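Local coordinates for THUMP domain-containing protein (Pyrococcus horikoshii, PDB 1VBK) that is of unknown function but, as a ThiI-like protein with a THUMP domain, probably binds RNA and ATP, at residues Leu84-Ile87 against Asn88-Ala91; Asp123-Glu126 against Ile127-Lys130; Leu248-Ile251 against Arg252-Val256; Thr276-Phe279 against Lys280-Val284. One frame throughout, in Å; residues are numbered along the deposited sequence.

Contact 1 of 4, residues Leu84-Ile87 against Asn88-Ala91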
ATOM      1  N   LEU A  84      30.311   7.760  39.847  1.00 26.74           N
ATOM      2  CA  LEU A  84      30.369   9.202  40.048  1.00 26.35           C
ATOM      3  C   LEU A  84      31.737   9.752  39.655  1.00 25.20           C
ATOM      4  O   LEU A  84      31.829  10.787  39.002  1.00 24.50           O
ATOM      5  CB  LEU A  84      30.045   9.561  41.502  1.00 26.84           C
ATOM      6  CG  LEU A  84      29.869  11.059  41.789  1.00 28.98           C
ATOM      7  CD1 LEU A  84      28.880  11.674  40.802  1.00 29.07           C
ATOM      8  CD2 LEU A  84      29.388  11.252  43.220  1.00 30.07           C
ATOM      9  N   GLU A  85      32.796   9.048  40.044  1.00 25.27           N
ATOM     10  CA  GLU A  85      34.158   9.463  39.725  1.00 26.40           C
ATOM     11  C   GLU A  85      34.365   9.655  38.220  1.00 24.71           C
ATOM     12  O   GLU A  85      34.874  10.686  37.781  1.00 23.47           O
ATOM     13  CB  GLU A  85      35.159   8.427  40.244  1.00 30.42           C
ATOM     14  CG  GLU A  85      36.595   8.678  39.800  1.00 39.20           C
ATOM     15  CD  GLU A  85      37.531   7.539  40.167  1.00 43.32           C
ATOM     16  OE1 GLU A  85      37.249   6.382  39.780  1.00 46.90           O
ATOM     17  OE2 GLU A  85      38.551   7.800  40.838  1.00 46.50           O
ATOM     18  N   LYS A  86      33.971   8.656  37.434  1.00 22.42           N
ATOM     19  CA  LYS A  86      34.131   8.723  35.987  1.00 22.12           C
ATOM     20  C   LYS A  86      33.218   9.767  35.352  1.00 20.30           C
ATOM     21  O   LYS A  86      33.618  10.459  34.413  1.00 19.89           O
ATOM     22  CB  LYS A  86      33.882   7.347  35.369  1.00 22.69           C
ATOM     23  CG  LYS A  86      34.899   6.301  35.818  1.00 27.38           C
ATOM     24  CD  LYS A  86      34.780   5.021  35.007  1.00 29.72           C
ATOM     25  CE  LYS A  86      35.931   4.075  35.304  1.00 31.38           C
ATOM     26  NZ  LYS A  86      35.966   2.965  34.311  1.00 35.21           N
ATOM     27  N   ILE A  87      31.995   9.879  35.858  1.00 17.50           N
ATOM     28  CA  ILE A  87      31.052  10.868  35.338  1.00 18.25           C
ATOM     29  C   ILE A  87      31.606  12.279  35.598  1.00 18.03           C
ATOM     30  O   ILE A  87      31.566  13.139  34.717  1.00 18.46           O
ATOM     31  CB  ILE A  87      29.660  10.718  36.003  1.00 17.34           C
ATOM     32  CG1 ILE A  87      28.980   9.435  35.503  1.00 17.34           C
ATOM     33  CG2 ILE A  87      28.791  11.930  35.696  1.00 16.11           C
ATOM     34  CD1 ILE A  87      27.673   9.111  36.219  1.00 18.57           C
ATOM     35  N   ASN A  88      32.133  12.513  36.798  1.00 16.56           N
ATOM     36  CA  ASN A  88      32.694  13.829  37.119  1.00 17.40           C
ATOM     37  C   ASN A  88      33.890  14.199  36.249  1.00 17.81           C
ATOM     38  O   ASN A  88      33.948  15.301  35.701  1.00 17.23           O
ATOM     39  CB  ASN A  88      33.128  13.912  38.589  1.00 16.73           C
ATOM     40  CG  ASN A  88      31.989  14.292  39.513  1.00 20.05           C
ATOM     41  OD1 ASN A  88      31.016  14.917  39.089  1.00 19.33           O
ATOM     42  ND2 ASN A  88      32.111  13.931  40.787  1.00 21.66           N
ATOM     43  N   ARG A  89      34.850  13.290  36.116  1.00 19.20           N
ATOM     44  CA  ARG A  89      36.017  13.631  35.322  1.00 22.89           C
ATOM     45  C   ARG A  89      35.707  13.782  33.835  1.00 20.92           C
ATOM     46  O   ARG A  89      36.276  14.651  33.178  1.00 19.62           O
ATOM     47  CB  ARG A  89      37.166  12.636  35.550  1.00 27.04           C
ATOM     48  CG  ARG A  89      37.085  11.311  34.827  1.00 37.05           C
ATOM     49  CD  ARG A  89      38.505  10.755  34.642  1.00 41.73           C
ATOM     50  NE  ARG A  89      38.530   9.400  34.092  1.00 46.80           N
ATOM     51  CZ  ARG A  89      38.523   8.289  34.825  1.00 49.08           C
ATOM     52  NH1 ARG A  89      38.494   8.362  36.152  1.00 49.63           N
ATOM     53  NH2 ARG A  89      38.550   7.102  34.230  1.00 49.58           N
ATOM     54  N   THR A  90      34.803  12.965  33.300  1.00 19.13           N
ATOM     55  CA  THR A  90      34.463  13.095  31.885  1.00 18.67           C
ATOM     56  C   THR A  90      33.675  14.383  31.666  1.00 17.24           C
ATOM     57  O   THR A  90      33.862  15.072  30.669  1.00 16.34           O
ATOM     58  CB  THR A  90      33.625  11.907  31.378  1.00 20.80           C
ATOM     59  OG1 THR A  90      34.318  10.684  31.647  1.00 23.21           O
ATOM     60  CG2 THR A  90      33.407  12.025  29.864  1.00 20.16           C
ATOM     61  N   ALA A  91      32.789  14.704  32.604  1.00 15.93           N
ATOM     62  CA  ALA A  91      31.997  15.923  32.501  1.00 15.63           C
ATOM     63  C   ALA A  91      32.917  17.152  32.485  1.00 16.22           C
ATOM     64  O   ALA A  91      32.716  18.068  31.688  1.00 15.15           O
ATOM     65  CB  ALA A  91      31.020  16.011  33.661  1.00 14.48           C
TER

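Contact 2 of 4, residues Asp123-Glu126 against Ile127-Lys130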
ATOM      1  N   ASP A 123      19.700  10.313  42.081  1.00 25.67           N
ATOM      2  CA  ASP A 123      18.680  10.673  41.108  1.00 25.25           C
ATOM      3  C   ASP A 123      19.202  11.802  40.235  1.00 25.01           C
ATOM      4  O   ASP A 123      20.245  12.390  40.529  1.00 24.22           O
ATOM      5  CB  ASP A 123      17.350  11.068  41.775  1.00 27.94           C
ATOM      6  CG  ASP A 123      17.497  12.177  42.793  1.00 30.97           C
ATOM      7  OD1 ASP A 123      18.189  13.177  42.514  1.00 29.82           O
ATOM      8  OD2 ASP A 123      16.893  12.050  43.882  1.00 35.16           O
ATOM      9  N   SER A 124      18.484  12.095  39.159  1.00 23.62           N
ATOM     10  CA  SER A 124      18.894  13.130  38.214  1.00 23.66           C
ATOM     11  C   SER A 124      19.301  14.456  38.841  1.00 22.85           C
ATOM     12  O   SER A 124      20.331  15.024  38.476  1.00 19.76           O
ATOM     13  CB  SER A 124      17.786  13.374  37.186  1.00 25.68           C
ATOM     14  OG  SER A 124      16.596  13.823  37.804  1.00 30.09           O
ATOM     15  N   LEU A 125      18.503  14.960  39.777  1.00 20.24           N
ATOM     16  CA  LEU A 125      18.831  16.235  40.404  1.00 20.75           C
ATOM     17  C   LEU A 125      20.066  16.143  41.301  1.00 19.04           C
ATOM     18  O   LEU A 125      20.805  17.120  41.456  1.00 17.40           O
ATOM     19  CB  LEU A 125      17.627  16.760  41.192  1.00 19.14           C
ATOM     20  CG  LEU A 125      16.383  17.011  40.333  1.00 21.18           C
ATOM     21  CD1 LEU A 125      15.270  17.549  41.224  1.00 20.82           C
ATOM     22  CD2 LEU A 125      16.695  18.002  39.210  1.00 20.06           C
ATOM     23  N   GLU A 126      20.291  14.973  41.894  1.00 18.88           N
ATOM     24  CA  GLU A 126      21.462  14.778  42.743  1.00 20.25           C
ATOM     25  C   GLU A 126      22.698  14.762  41.840  1.00 19.91           C
ATOM     26  O   GLU A 126      23.735  15.334  42.173  1.00 19.40           O
ATOM     27  CB  GLU A 126      21.359  13.457  43.520  1.00 23.45           C
ATOM     28  CG  GLU A 126      20.281  13.446  44.604  1.00 30.34           C
ATOM     29  CD  GLU A 126      20.232  12.141  45.397  1.00 34.20           C
ATOM     30  OE1 GLU A 126      19.919  11.082  44.810  1.00 32.48           O
ATOM     31  OE2 GLU A 126      20.510  12.178  46.617  1.00 37.41           O
ATOM     32  N   ILE A 127      22.580  14.105  40.692  1.00 19.13           N
ATOM     33  CA  ILE A 127      23.686  14.035  39.743  1.00 18.13           C
ATOM     34  C   ILE A 127      24.028  15.445  39.265  1.00 17.39           C
ATOM     35  O   ILE A 127      25.194  15.840  39.239  1.00 17.91           O
ATOM     36  CB  ILE A 127      23.319  13.163  38.524  1.00 18.78           C
ATOM     37  CG1 ILE A 127      23.135  11.704  38.962  1.00 18.03           C
ATOM     38  CG2 ILE A 127      24.405  13.268  37.463  1.00 18.79           C
ATOM     39  CD1 ILE A 127      22.513  10.815  37.885  1.00 18.25           C
ATOM     40  N   GLN A 128      23.003  16.208  38.891  1.00 18.10           N
ATOM     41  CA  GLN A 128      23.211  17.574  38.418  1.00 17.77           C
ATOM     42  C   GLN A 128      23.923  18.425  39.469  1.00 18.75           C
ATOM     43  O   GLN A 128      24.854  19.168  39.149  1.00 19.19           O
ATOM     44  CB  GLN A 128      21.867  18.212  38.040  1.00 16.96           C
ATOM     45  CG  GLN A 128      21.180  17.480  36.895  1.00 17.75           C
ATOM     46  CD  GLN A 128      19.865  18.104  36.454  1.00 19.94           C
ATOM     47  OE1 GLN A 128      19.184  17.559  35.584  1.00 18.28           O
ATOM     48  NE2 GLN A 128      19.506  19.246  37.042  1.00 15.67           N
ATOM     49  N   ALA A 129      23.493  18.310  40.722  1.00 17.92           N
ATOM     50  CA  ALA A 129      24.099  19.085  41.805  1.00 18.20           C
ATOM     51  C   ALA A 129      25.555  18.712  42.056  1.00 17.68           C
ATOM     52  O   ALA A 129      26.407  19.589  42.199  1.00 18.79           O
ATOM     53  CB  ALA A 129      23.288  18.913  43.092  1.00 18.77           C
ATOM     54  N   LYS A 130      25.836  17.413  42.113  1.00 16.26           N
ATOM     55  CA  LYS A 130      27.188  16.926  42.365  1.00 17.90           C
ATOM     56  C   LYS A 130      28.159  17.246  41.230  1.00 16.94           C
ATOM     57  O   LYS A 130      29.299  17.650  41.469  1.00 16.46           O
ATOM     58  CB  LYS A 130      27.168  15.414  42.597  1.00 21.06           C
ATOM     59  CG  LYS A 130      26.457  14.969  43.866  1.00 24.96           C
ATOM     60  CD  LYS A 130      27.240  15.349  45.103  1.00 33.01           C
ATOM     61  CE  LYS A 130      26.744  14.591  46.326  1.00 36.65           C
ATOM     62  NZ  LYS A 130      27.652  14.791  47.493  1.00 41.14           N
TER

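Contact 3 of 4, residues Leu248-Ile251 against Arg252-Val256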
ATOM      1  N   LEU A 248       0.470   4.378 -14.015  1.00 16.94           N
ATOM      2  CA  LEU A 248      -0.482   3.443 -13.425  1.00 16.38           C
ATOM      3  C   LEU A 248       0.214   2.106 -13.191  1.00 16.35           C
ATOM      4  O   LEU A 248      -0.009   1.456 -12.173  1.00 16.36           O
ATOM      5  CB  LEU A 248      -1.693   3.250 -14.343  1.00 16.13           C
ATOM      6  CG  LEU A 248      -2.588   4.484 -14.515  1.00 18.06           C
ATOM      7  CD1 LEU A 248      -3.633   4.226 -15.599  1.00 17.81           C
ATOM      8  CD2 LEU A 248      -3.251   4.818 -13.187  1.00 18.70           C
ATOM      9  N   LYS A 249       1.062   1.699 -14.133  1.00 16.95           N
ATOM     10  CA  LYS A 249       1.792   0.444 -13.993  1.00 17.49           C
ATOM     11  C   LYS A 249       2.687   0.493 -12.757  1.00 17.81           C
ATOM     12  O   LYS A 249       2.777  -0.479 -12.012  1.00 18.01           O
ATOM     13  CB  LYS A 249       2.648   0.173 -15.235  1.00 19.54           C
ATOM     14  CG  LYS A 249       3.458  -1.118 -15.165  1.00 23.65           C
ATOM     15  CD  LYS A 249       4.214  -1.365 -16.469  1.00 28.88           C
ATOM     16  CE  LYS A 249       5.124  -2.580 -16.371  1.00 32.07           C
ATOM     17  NZ  LYS A 249       4.367  -3.815 -16.029  1.00 33.96           N
ATOM     18  N   LEU A 250       3.344   1.632 -12.548  1.00 18.84           N
ATOM     19  CA  LEU A 250       4.235   1.821 -11.405  1.00 20.09           C
ATOM     20  C   LEU A 250       3.442   1.717 -10.102  1.00 21.48           C
ATOM     21  O   LEU A 250       3.871   1.071  -9.140  1.00 21.57           O
ATOM     22  CB  LEU A 250       4.899   3.197 -11.492  1.00 23.12           C
ATOM     23  CG  LEU A 250       6.127   3.495 -10.627  1.00 28.97           C
ATOM     24  CD1 LEU A 250       7.305   2.621 -11.075  1.00 28.69           C
ATOM     25  CD2 LEU A 250       6.488   4.967 -10.762  1.00 28.20           C
ATOM     26  N   ILE A 251       2.287   2.371 -10.071  1.00 19.68           N
ATOM     27  CA  ILE A 251       1.441   2.336  -8.890  1.00 19.63           C
ATOM     28  C   ILE A 251       1.060   0.894  -8.557  1.00 20.78           C
ATOM     29  O   ILE A 251       1.159   0.468  -7.402  1.00 19.73           O
ATOM     30  CB  ILE A 251       0.169   3.176  -9.108  1.00 19.25           C
ATOM     31  CG1 ILE A 251       0.545   4.663  -9.160  1.00 18.22           C
ATOM     32  CG2 ILE A 251      -0.831   2.899  -8.001  1.00 17.63           C
ATOM     33  CD1 ILE A 251      -0.595   5.591  -9.561  1.00 18.86           C
ATOM     34  N   ARG A 252       0.635   0.146  -9.574  1.00 18.84           N
ATOM     35  CA  ARG A 252       0.249  -1.250  -9.385  1.00 21.06           C
ATOM     36  C   ARG A 252       1.433  -2.135  -8.983  1.00 20.97           C
ATOM     37  O   ARG A 252       1.374  -2.842  -7.973  1.00 19.23           O
ATOM     38  CB  ARG A 252      -0.392  -1.805 -10.666  1.00 21.22           C
ATOM     39  CG  ARG A 252      -0.568  -3.327 -10.668  1.00 26.27           C
ATOM     40  CD  ARG A 252      -0.985  -3.858 -12.041  1.00 30.03           C
ATOM     41  NE  ARG A 252      -2.403  -3.647 -12.334  1.00 32.97           N
ATOM     42  CZ  ARG A 252      -3.397  -4.357 -11.799  1.00 34.40           C
ATOM     43  NH1 ARG A 252      -3.138  -5.336 -10.938  1.00 32.90           N
ATOM     44  NH2 ARG A 252      -4.654  -4.087 -12.127  1.00 32.69           N
ATOM     45  N   ASP A 253       2.512  -2.088  -9.760  1.00 19.98           N
ATOM     46  CA  ASP A 253       3.683  -2.915  -9.473  1.00 21.58           C
ATOM     47  C   ASP A 253       4.330  -2.712  -8.104  1.00 22.17           C
ATOM     48  O   ASP A 253       4.769  -3.675  -7.474  1.00 23.04           O
ATOM     49  CB  ASP A 253       4.751  -2.721 -10.554  1.00 23.25           C
ATOM     50  CG  ASP A 253       4.329  -3.277 -11.897  1.00 25.82           C
ATOM     51  OD1 ASP A 253       3.336  -4.033 -11.952  1.00 26.11           O
ATOM     52  OD2 ASP A 253       5.001  -2.965 -12.902  1.00 30.35           O
ATOM     53  N   PHE A 254       4.388  -1.473  -7.632  1.00 23.03           N
ATOM     54  CA  PHE A 254       5.021  -1.203  -6.346  1.00 21.84           C
ATOM     55  C   PHE A 254       4.093  -1.077  -5.140  1.00 21.40           C
ATOM     56  O   PHE A 254       4.548  -0.813  -4.030  1.00 22.11           O
ATOM     57  CB  PHE A 254       5.898   0.044  -6.475  1.00 24.65           C
ATOM     58  CG  PHE A 254       7.135  -0.187  -7.296  1.00 27.45           C
ATOM     59  CD1 PHE A 254       8.292  -0.684  -6.705  1.00 30.96           C
ATOM     60  CD2 PHE A 254       7.125   0.031  -8.670  1.00 28.70           C
ATOM     61  CE1 PHE A 254       9.425  -0.964  -7.471  1.00 30.58           C
ATOM     62  CE2 PHE A 254       8.249  -0.246  -9.446  1.00 29.82           C
ATOM     63  CZ  PHE A 254       9.400  -0.745  -8.846  1.00 30.48           C
ATOM     64  N   GLY A 255       2.798  -1.273  -5.351  1.00 20.00           N
ATOM     65  CA  GLY A 255       1.856  -1.179  -4.248  1.00 20.05           C
ATOM     66  C   GLY A 255       1.777   0.206  -3.632  1.00 20.99           C
ATOM     67  O   GLY A 255       1.685   0.350  -2.417  1.00 23.84           O
ATOM     68  N   VAL A 256       1.814   1.226  -4.481  1.00 19.99           N
ATOM     69  CA  VAL A 256       1.739   2.624  -4.061  1.00 20.43           C
ATOM     70  C   VAL A 256       0.347   2.916  -3.491  1.00 21.67           C
ATOM     71  O   VAL A 256      -0.661   2.539  -4.086  1.00 21.20           O
ATOM     72  CB  VAL A 256       2.014   3.551  -5.274  1.00 20.80           C
ATOM     73  CG1 VAL A 256       1.715   4.993  -4.927  1.00 22.57           C
ATOM     74  CG2 VAL A 256       3.468   3.391  -5.719  1.00 22.17           C
TER
HETATM   75  O   HOH W   1       2.226  -4.673 -14.414  1.00 42.07           O
HETATM   76  O   HOH W   2      -1.567   0.366  -5.356  1.00 38.05           O

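Contact 4 of 4, residues Thr276-Phe279 against Lys280-Val284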
ATOM      1  N   THR A 276     -10.734  17.380  -8.811  1.00 24.65           N
ATOM      2  CA  THR A 276     -11.760  16.400  -9.155  1.00 26.19           C
ATOM      3  C   THR A 276     -11.264  15.490 -10.282  1.00 25.72           C
ATOM      4  O   THR A 276     -11.538  14.288 -10.294  1.00 24.72           O
ATOM      5  CB  THR A 276     -13.064  17.100  -9.584  1.00 27.66           C
ATOM      6  OG1 THR A 276     -12.785  18.030 -10.639  1.00 29.43           O
ATOM      7  CG2 THR A 276     -13.665  17.859  -8.401  1.00 27.26           C
ATOM      8  N   GLU A 277     -10.532  16.072 -11.228  1.00 26.33           N
ATOM      9  CA  GLU A 277      -9.972  15.314 -12.343  1.00 28.30           C
ATOM     10  C   GLU A 277      -8.933  14.332 -11.795  1.00 28.81           C
ATOM     11  O   GLU A 277      -8.902  13.165 -12.191  1.00 27.68           O
ATOM     12  CB  GLU A 277      -9.328  16.268 -13.356  1.00 29.97           C
ATOM     13  CG  GLU A 277     -10.324  16.935 -14.299  1.00 34.01           C
ATOM     14  CD  GLU A 277      -9.775  18.193 -14.947  1.00 38.22           C
ATOM     15  OE1 GLU A 277      -8.542  18.285 -15.127  1.00 41.89           O
ATOM     16  OE2 GLU A 277     -10.578  19.090 -15.289  1.00 39.98           O
ATOM     17  N   ASP A 278      -8.091  14.817 -10.881  1.00 29.61           N
ATOM     18  CA  ASP A 278      -7.058  13.996 -10.244  1.00 31.18           C
ATOM     19  C   ASP A 278      -7.708  12.809  -9.559  1.00 31.39           C
ATOM     20  O   ASP A 278      -7.221  11.681  -9.629  1.00 30.63           O
ATOM     21  CB  ASP A 278      -6.299  14.802  -9.185  1.00 32.15           C
ATOM     22  CG  ASP A 278      -5.114  15.547  -9.749  1.00 34.46           C
ATOM     23  OD1 ASP A 278      -4.455  16.272  -8.976  1.00 34.93           O
ATOM     24  OD2 ASP A 278      -4.832  15.405 -10.958  1.00 36.92           O
ATOM     25  N   PHE A 279      -8.813  13.080  -8.877  1.00 32.61           N
ATOM     26  CA  PHE A 279      -9.531  12.038  -8.173  1.00 32.68           C
ATOM     27  C   PHE A 279      -9.963  10.924  -9.124  1.00 32.08           C
ATOM     28  O   PHE A 279     -10.045   9.756  -8.734  1.00 33.06           O
ATOM     29  CB  PHE A 279     -10.762  12.624  -7.481  1.00 35.40           C
ATOM     30  CG  PHE A 279     -11.565  11.607  -6.739  1.00 36.72           C
ATOM     31  CD1 PHE A 279     -11.151  11.156  -5.489  1.00 39.35           C
ATOM     32  CD2 PHE A 279     -12.712  11.060  -7.306  1.00 38.39           C
ATOM     33  CE1 PHE A 279     -11.869  10.169  -4.814  1.00 39.42           C
ATOM     34  CE2 PHE A 279     -13.436  10.072  -6.638  1.00 38.67           C
ATOM     35  CZ  PHE A 279     -13.011   9.627  -5.390  1.00 38.26           C
ATOM     36  N   LYS A 280     -10.234  11.281 -10.373  1.00 30.91           N
ATOM     37  CA  LYS A 280     -10.674  10.295 -11.352  1.00 28.88           C
ATOM     38  C   LYS A 280      -9.559   9.597 -12.123  1.00 27.88           C
ATOM     39  O   LYS A 280      -9.705   8.435 -12.493  1.00 28.42           O
ATOM     40  CB  LYS A 280     -11.639  10.939 -12.351  1.00 32.18           C
ATOM     41  CG  LYS A 280     -12.955  11.408 -11.744  1.00 35.31           C
ATOM     42  CD  LYS A 280     -13.808  12.114 -12.783  1.00 39.41           C
ATOM     43  CE  LYS A 280     -15.137  12.565 -12.203  1.00 41.80           C
ATOM     44  NZ  LYS A 280     -15.911  13.378 -13.189  1.00 44.99           N
ATOM     45  N   MET A 281      -8.447  10.285 -12.374  1.00 24.97           N
ATOM     46  CA  MET A 281      -7.372   9.664 -13.137  1.00 23.81           C
ATOM     47  C   MET A 281      -6.460   8.727 -12.347  1.00 21.97           C
ATOM     48  O   MET A 281      -5.780   7.888 -12.936  1.00 21.75           O
ATOM     49  CB  MET A 281      -6.541  10.734 -13.879  1.00 24.35           C
ATOM     50  CG  MET A 281      -5.914  11.827 -13.031  1.00 25.87           C
ATOM     51  SD  MET A 281      -5.162  13.150 -14.059  1.00 24.91           S
ATOM     52  CE  MET A 281      -3.651  12.368 -14.589  1.00 22.72           C
ATOM     53  N   PHE A 282      -6.455   8.853 -11.022  1.00 20.38           N
ATOM     54  CA  PHE A 282      -5.624   8.001 -10.173  1.00 19.45           C
ATOM     55  C   PHE A 282      -6.477   7.027  -9.358  1.00 19.23           C
ATOM     56  O   PHE A 282      -7.512   7.406  -8.817  1.00 18.33           O
ATOM     57  CB  PHE A 282      -4.795   8.858  -9.210  1.00 19.80           C
ATOM     58  CG  PHE A 282      -3.721   9.662  -9.875  1.00 19.10           C
ATOM     59  CD1 PHE A 282      -2.543   9.052 -10.302  1.00 20.18           C
ATOM     60  CD2 PHE A 282      -3.876  11.031 -10.061  1.00 21.46           C
ATOM     61  CE1 PHE A 282      -1.536   9.795 -10.906  1.00 19.74           C
ATOM     62  CE2 PHE A 282      -2.874  11.785 -10.666  1.00 23.43           C
ATOM     63  CZ  PHE A 282      -1.698  11.163 -11.088  1.00 21.38           C
ATOM     64  N   PRO A 283      -6.046   5.758  -9.262  1.00 19.22           N
ATOM     65  CA  PRO A 283      -6.748   4.707  -8.517  1.00 19.23           C
ATOM     66  C   PRO A 283      -6.499   4.783  -7.009  1.00 19.77           C
ATOM     67  O   PRO A 283      -7.055   3.997  -6.238  1.00 18.86           O
ATOM     68  CB  PRO A 283      -6.181   3.434  -9.122  1.00 19.91           C
ATOM     69  CG  PRO A 283      -4.755   3.818  -9.359  1.00 18.31           C
ATOM     70  CD  PRO A 283      -4.890   5.193  -9.981  1.00 20.00           C
ATOM     71  N   VAL A 284      -5.648   5.717  -6.599  1.00 18.46           N
ATOM     72  CA  VAL A 284      -5.334   5.907  -5.186  1.00 18.80           C
ATOM     73  C   VAL A 284      -5.470   7.397  -4.880  1.00 19.81           C
ATOM     74  O   VAL A 284      -5.460   8.223  -5.788  1.00 19.20           O
ATOM     75  CB  VAL A 284      -3.893   5.441  -4.854  1.00 18.98           C
ATOM     76  CG1 VAL A 284      -3.741   3.954  -5.165  1.00 19.39           C
ATOM     77  CG2 VAL A 284      -2.883   6.250  -5.659  1.00 21.69           C
TER

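Contact 1 of 4, residues Leu84-Ile87 against Asn88-Ala91
L84-I87 and N88-A91 are successive turns at the start of helix 84-102, joined by four backbone hydrogen bonds from each N-H to the carbonyl four residues earlier. The first, from N88 N to L84 O, is 2.8 Å long and nearly straight at 163°; the last runs from A91 N to I87 O at 2.9 Å. Between them, K86 O accepts twice. T90 N reaches it at 3.0 Å and the hydroxyl T90 OG1 at 2.9 Å, the two donors arriving from opposite faces of the carbonyl plane. T90 can do this because OG1 lies beside its own backbone N (chi1 -55°), directed back at the preceding turn; threonine therefore suits a buried helical position, its hydroxyl being satisfied by the helix itself. On the outer side, R89 runs alongside K86, the two side chains pointing the same way. K86 CG sits over one face of the guanidinium, 4.1 Å from R89 NH2, so that methylenes rather than charge meet the flat group. E85 OE1 stays 4.3 Å from R89 NH1, beyond a salt bridge, with the carboxylate and guanidinium planes 60° apart. The amide of N88 rests against L84, its ND2 3.8 Å from L84 CG, while N88 OD1 is buried without a polar partner. I87 and A91 supply the apolar side of the turns: both touch V131 of helix 124-138, and I87 also packs on I154 and I156 of strand 150-157, while T90 meets M78 and V80 of strand 71-81.

Contact 2 of 4, residues Asp123-Glu126 against Ile127-Lys130
A capping box formed by D123 and E126 opens helix 124-138, the helix of the beta-alpha-beta unit that runs from strand 108-115 to strand 142-143 in the THUMP region. D123 is the N-cap: its OD1 accepts from E126 N at 2.8 Å, met nearly along the C-O axis. E126 returns the bond, its OE1 taking D123 N at 2.8 Å on the anti lone pair with an N-H angle of 167°. Aspartate is short enough to turn back onto the first turn; the longer glutamate reaches back to the N-H of the cap residue. Ordinary helical bonds carry the chain onward, I127 N to D123 O at 2.9 Å and K130 N to E126 O at 3.0 Å. I127 lays its CG1 branch back along the cap residue, CG1 3.4 Å from D123 O, placed by a first torsion that sets CG1 beside the backbone N (chi1 -66°). Q128 keeps an extended chain whose CG lies 3.0 Å from S124 O. The Q128 side chain crosses that of L125 at an angle, NE2 3.8 Å from L125 CD2, but its polar ends are held elsewhere: OE1 accepts from A113 N of strand 108-115, and NE2 bonds a methylpentanediol molecule, probably from the crystallisation liquor. I127 packs on that same A113 and on I154 and I156 of strand 150-157. The box thus gives the first-turn E126 N a side-chain acceptor besides its weak bond to D123 O, and the two carboxylates would probably interact favourably with the positive end of the helix dipole.

Contact 3 of 4, residues Leu248-Ile251 against Arg252-Val256
L250 and F254 form the tightly packed part of this helix end: L250 CD1 is 3.4 Å from F254 CE2, and L250 O lies at the ring edge, in its plane. A looser apolar contact stands beside the turn that follows, where I251 CG2 lies 4.0 Å from V256 CB. The backbone there makes a Schellman motif at G255, whose positive phi suits glycine. I251 O accepts from V256 N at 3.1 Å, the donor lying in the carbonyl plane on a lone pair, and a weak bond from G255 N to R252 O completes the motif. On the polar side, the K249 chain bends at its last torsion (chi4 58°) to bring NZ within 3.3 Å of D253 OD2, a salt bridge whose hydrogen bond is weak. A water accepts from K249 NZ and donates to D253 OD1, both at 2.8 Å, joining the two groups beside that long direct bond. This watered side also borders the second subunit, where D253 packs on K235 and its O bonds R181 NH1. Within the chain, I251 and V256 rest on I183 of strand 181-185, L250 on V208 and F254 on I206 of strand 204-210.

Contact 4 of 4, residues Thr276-Phe279 against Lys280-Val284
K280, next to last in helix 273-281, makes a 2.9 Å hydrogen bond from its backbone N to E277 O, three residues back. That bond is bent, with an N-H angle of 131° and the donor above the carbonyl plane, while the four-residue bond from K280 N to T276 O is stretched to 3.3 Å and weak. The K280 side chain runs extended, CG passing 3.5 Å from T276 O, and a lysine suits this exposed flank because its methylenes can follow the helix while the amine leads away. M281 follows. Its N also bonds E277 O at 2.9 Å, this time nearly along the C=O axis, so one carbonyl grips two successive N-H groups. With CG lodged between its own backbone N and carbonyl carbon (chi1 57°), M281 lies alongside D278, and SD comes 3.8 Å from D278 OD2. F282 is the first residue to leave helical geometry, yet its N still reaches back to D278 O at 3.2 Å. The ring presents its edge to that same carbonyl, CD2 3.4 Å from D278 O, and stands 72° from the plane of the D278 carboxylate. D278 is buried, but its OD1 is paired with K261 and Y288. P283 and V284 then lead the chain away from the first segment, a proline suiting a place where helical hydrogen bonding has ceased. F282 stacks edge-to-face on F244 and touches I251 of helix 244-254, V284 packs on V259 of strand 258-260, and F279 and P283 meet T18 and W21 of the second subunit, respectively.

From the N terminus the four contacts come in series, and none nests within or crosses another. Each closes only a local helical turn between adjoining segments. Contacts 1 and 2 start two helices of the THUMP region, their centres about 13 Å apart, and both share the strand 150-157 surface; N88 of contact 1 packs against K130 of contact 2. Contacts 3 and 4 end two helices flanking the parallel five-stranded sheet, with centres about 15 Å apart, and they touch through L248 with P283 and V256 with V284. Both reach the second subunit. The two pairs lie on opposite sides of the chain's centre, about 45 Å or more apart between nearest atoms.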